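Local structure of catabolite control protein A (Lactococcus lactis, 2O20) at residues V250-L255 / P285-V290. The protein probably regulates carbon catabolite repression and activation globally, as a DNA-binding transcription factor of the LacI family. The protein carries 1 engineered substitution. Sequence-based numbering, arbitrary orientation. Where two conformers were deposited one is given.
Sequences VAVGLL and PTLTSV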
loop_
_atom_site.group_PDB
_atom_site.type_symbol
_atom_site.label_atom_id
_atom_site.label_comp_id
_atom_site.label_asym_id
_atom_site.label_seq_id
_atom_site.Cartn_x
_atom_site.Cartn_y
_atom_site.Cartn_z
ATOM N N VAL D 250 -2.845 -10.673 -5.999
ATOM C CA VAL D 250 -3.553 -11.863 -6.481
ATOM C C VAL D 250 -3.453 -13.066 -5.504
ATOM O O VAL D 250 -4.432 -13.748 -5.232
ATOM C CB VAL D 250 -3.079 -12.229 -7.896
ATOM C CG1 VAL D 250 -3.843 -13.448 -8.415
ATOM C CG2 VAL D 250 -3.213 -11.018 -8.854
ATOM N N ALA D 251 -2.252 -13.319 -4.996
ATOM C CA ALA D 251 -1.987 -14.397 -4.034
ATOM C C ALA D 251 -2.759 -14.229 -2.764
ATOM O O ALA D 251 -3.243 -15.212 -2.226
ATOM C CB ALA D 251 -0.514 -14.485 -3.694
ATOM N N VAL D 252 -2.791 -12.989 -2.268
ATOM C CA VAL D 252 -3.517 -12.672 -1.057
ATOM C C VAL D 252 -5.021 -12.888 -1.276
ATOM O O VAL D 252 -5.704 -13.388 -0.368
ATOM C CB VAL D 252 -3.229 -11.242 -0.540
ATOM C CG1 VAL D 252 -4.061 -10.914 0.678
ATOM C CG2 VAL D 252 -1.750 -11.071 -0.180
ATOM N N GLY D 253 -5.525 -12.519 -2.460
ATOM C CA GLY D 253 -6.899 -12.813 -2.853
ATOM C C GLY D 253 -7.247 -14.291 -2.915
ATOM O O GLY D 253 -8.293 -14.704 -2.388
ATOM N N LEU D 254 -6.366 -15.090 -3.515
ATOM C CA LEU D 254 -6.501 -16.554 -3.577
ATOM C C LEU D 254 -6.540 -17.158 -2.176
ATOM O O LEU D 254 -7.434 -17.960 -1.867
ATOM C CB LEU D 254 -5.343 -17.190 -4.385
ATOM C CG LEU D 254 -5.492 -18.691 -4.663
ATOM C CD1 LEU D 254 -6.643 -18.891 -5.607
ATOM C CD2 LEU D 254 -4.228 -19.300 -5.215
ATOM N N LEU D 255 -5.637 -16.707 -1.310
ATOM C CA LEU D 255 -5.601 -17.181 0.091
ATOM C C LEU D 255 -6.873 -16.813 0.851
ATOM O O LEU D 255 -7.457 -17.678 1.515
ATOM C CB LEU D 255 -4.355 -16.657 0.834
ATOM C CG LEU D 255 -4.154 -17.072 2.301
ATOM C CD1 LEU D 255 -4.093 -18.561 2.418
ATOM C CD2 LEU D 255 -2.895 -16.459 2.858
ATOM N N PRO D 285 -3.629 -16.796 7.358
ATOM C CA PRO D 285 -2.259 -17.276 7.650
ATOM C C PRO D 285 -1.145 -16.540 6.909
ATOM O O PRO D 285 -1.382 -15.893 5.878
ATOM C CB PRO D 285 -2.283 -18.754 7.191
ATOM C CG PRO D 285 -3.441 -18.925 6.451
ATOM C CD PRO D 285 -4.470 -17.902 6.890
ATOM N N THR D 286 0.059 -16.653 7.445
ATOM C CA THR D 286 1.226 -16.047 6.831
ATOM C C THR D 286 1.545 -16.665 5.469
ATOM O O THR D 286 1.331 -17.863 5.230
ATOM C CB THR D 286 2.474 -16.073 7.758
ATOM O OG1 THR D 286 2.856 -17.421 8.030
ATOM C CG2 THR D 286 2.213 -15.341 9.031
ATOM N N LEU D 287 1.957 -15.798 4.563
ATOM C CA LEU D 287 2.055 -16.118 3.149
ATOM C C LEU D 287 3.493 -16.399 2.678
ATOM O O LEU D 287 4.353 -15.507 2.656
ATOM C CB LEU D 287 1.448 -14.965 2.327
ATOM C CG LEU D 287 0.630 -15.304 1.073
ATOM C CD1 LEU D 287 0.249 -14.015 0.326
ATOM C CD2 LEU D 287 1.323 -16.272 0.126
ATOM N N THR D 288 3.751 -17.631 2.265
ATOM C CA THR D 288 5.030 -17.977 1.638
ATOM C C THR D 288 5.235 -17.199 0.323
ATOM O O THR D 288 4.320 -17.070 -0.483
ATOM C CB THR D 288 5.123 -19.515 1.384
ATOM O OG1 THR D 288 5.109 -20.199 2.633
ATOM C CG2 THR D 288 6.401 -19.906 0.647
ATOM N N SER D 289 6.439 -16.681 0.103
ATOM C CA SER D 289 6.670 -15.826 -1.077
ATOM C C SER D 289 8.138 -15.825 -1.528
ATOM O O SER D 289 9.042 -15.870 -0.707
ATOM C CB SER D 289 6.240 -14.369 -0.768
ATOM O OG SER D 289 6.065 -13.602 -1.934
ATOM N N VAL D 290 8.346 -15.728 -2.838
ATOM C CA VAL D 290 9.586 -15.174 -3.374
ATOM C C VAL D 290 9.744 -13.746 -2.812
ATOM O O VAL D 290 8.803 -12.926 -2.872
ATOM C CB VAL D 290 9.558 -15.136 -4.936
ATOM C CG1 VAL D 290 10.715 -14.317 -5.526
ATOM C CG2 VAL D 290 9.518 -16.554 -5.502
#
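Leu287 reaches from the chain leading into strand 289-291 to helix 248-260, where its branched end meets three residues spaced over one helical turn. It was modelled in two conformers, and its contacts are those of the conformer described, so the closest of them is provisional. At its tip, CD1 lies 3.6 Å from Val252 CG2, the two side chains meeting at a slant, and 4.1 Å from Ala251 CB. With Val252 CG1 anti to the backbone N (chi1 177°), CG2 falls beside that N and is the branch that meets Leu287. Nearer the backbone, at the branch point, Leu287 CG is 4.1 Å from Leu255 CD2; here the two leucines run past one another in opposite directions, alongside rather than end to end.

Leu255 divides its two methyls between different partners. With CG anti to the backbone N (chi1 -179°), CD1 comes within 4.1 Å of Pro285 CG on the pyrrolidine ring, whereas CD2 sits 3.4 Å from Pro285 O. That approach is a van der Waals one, and the carbonyl oxygen is hydrogen-bonded by Thr283 OG1 instead. No hydrogen bond joins the two segments; the 216 Å² buried, both sides summed, comes mainly from aliphatic groups, with Pro285 O the polar atom touched.

Ile271 of strand 270-272 touches both Leu255 and Leu287, while Val252 also packs on Tyr282 of the second subunit. The arrangement joins a helix flanking a parallel sheet to the segment entering a short antiparallel pair, within the alpha/beta periplasmic-binding-protein-like fold of LacI-family regulators.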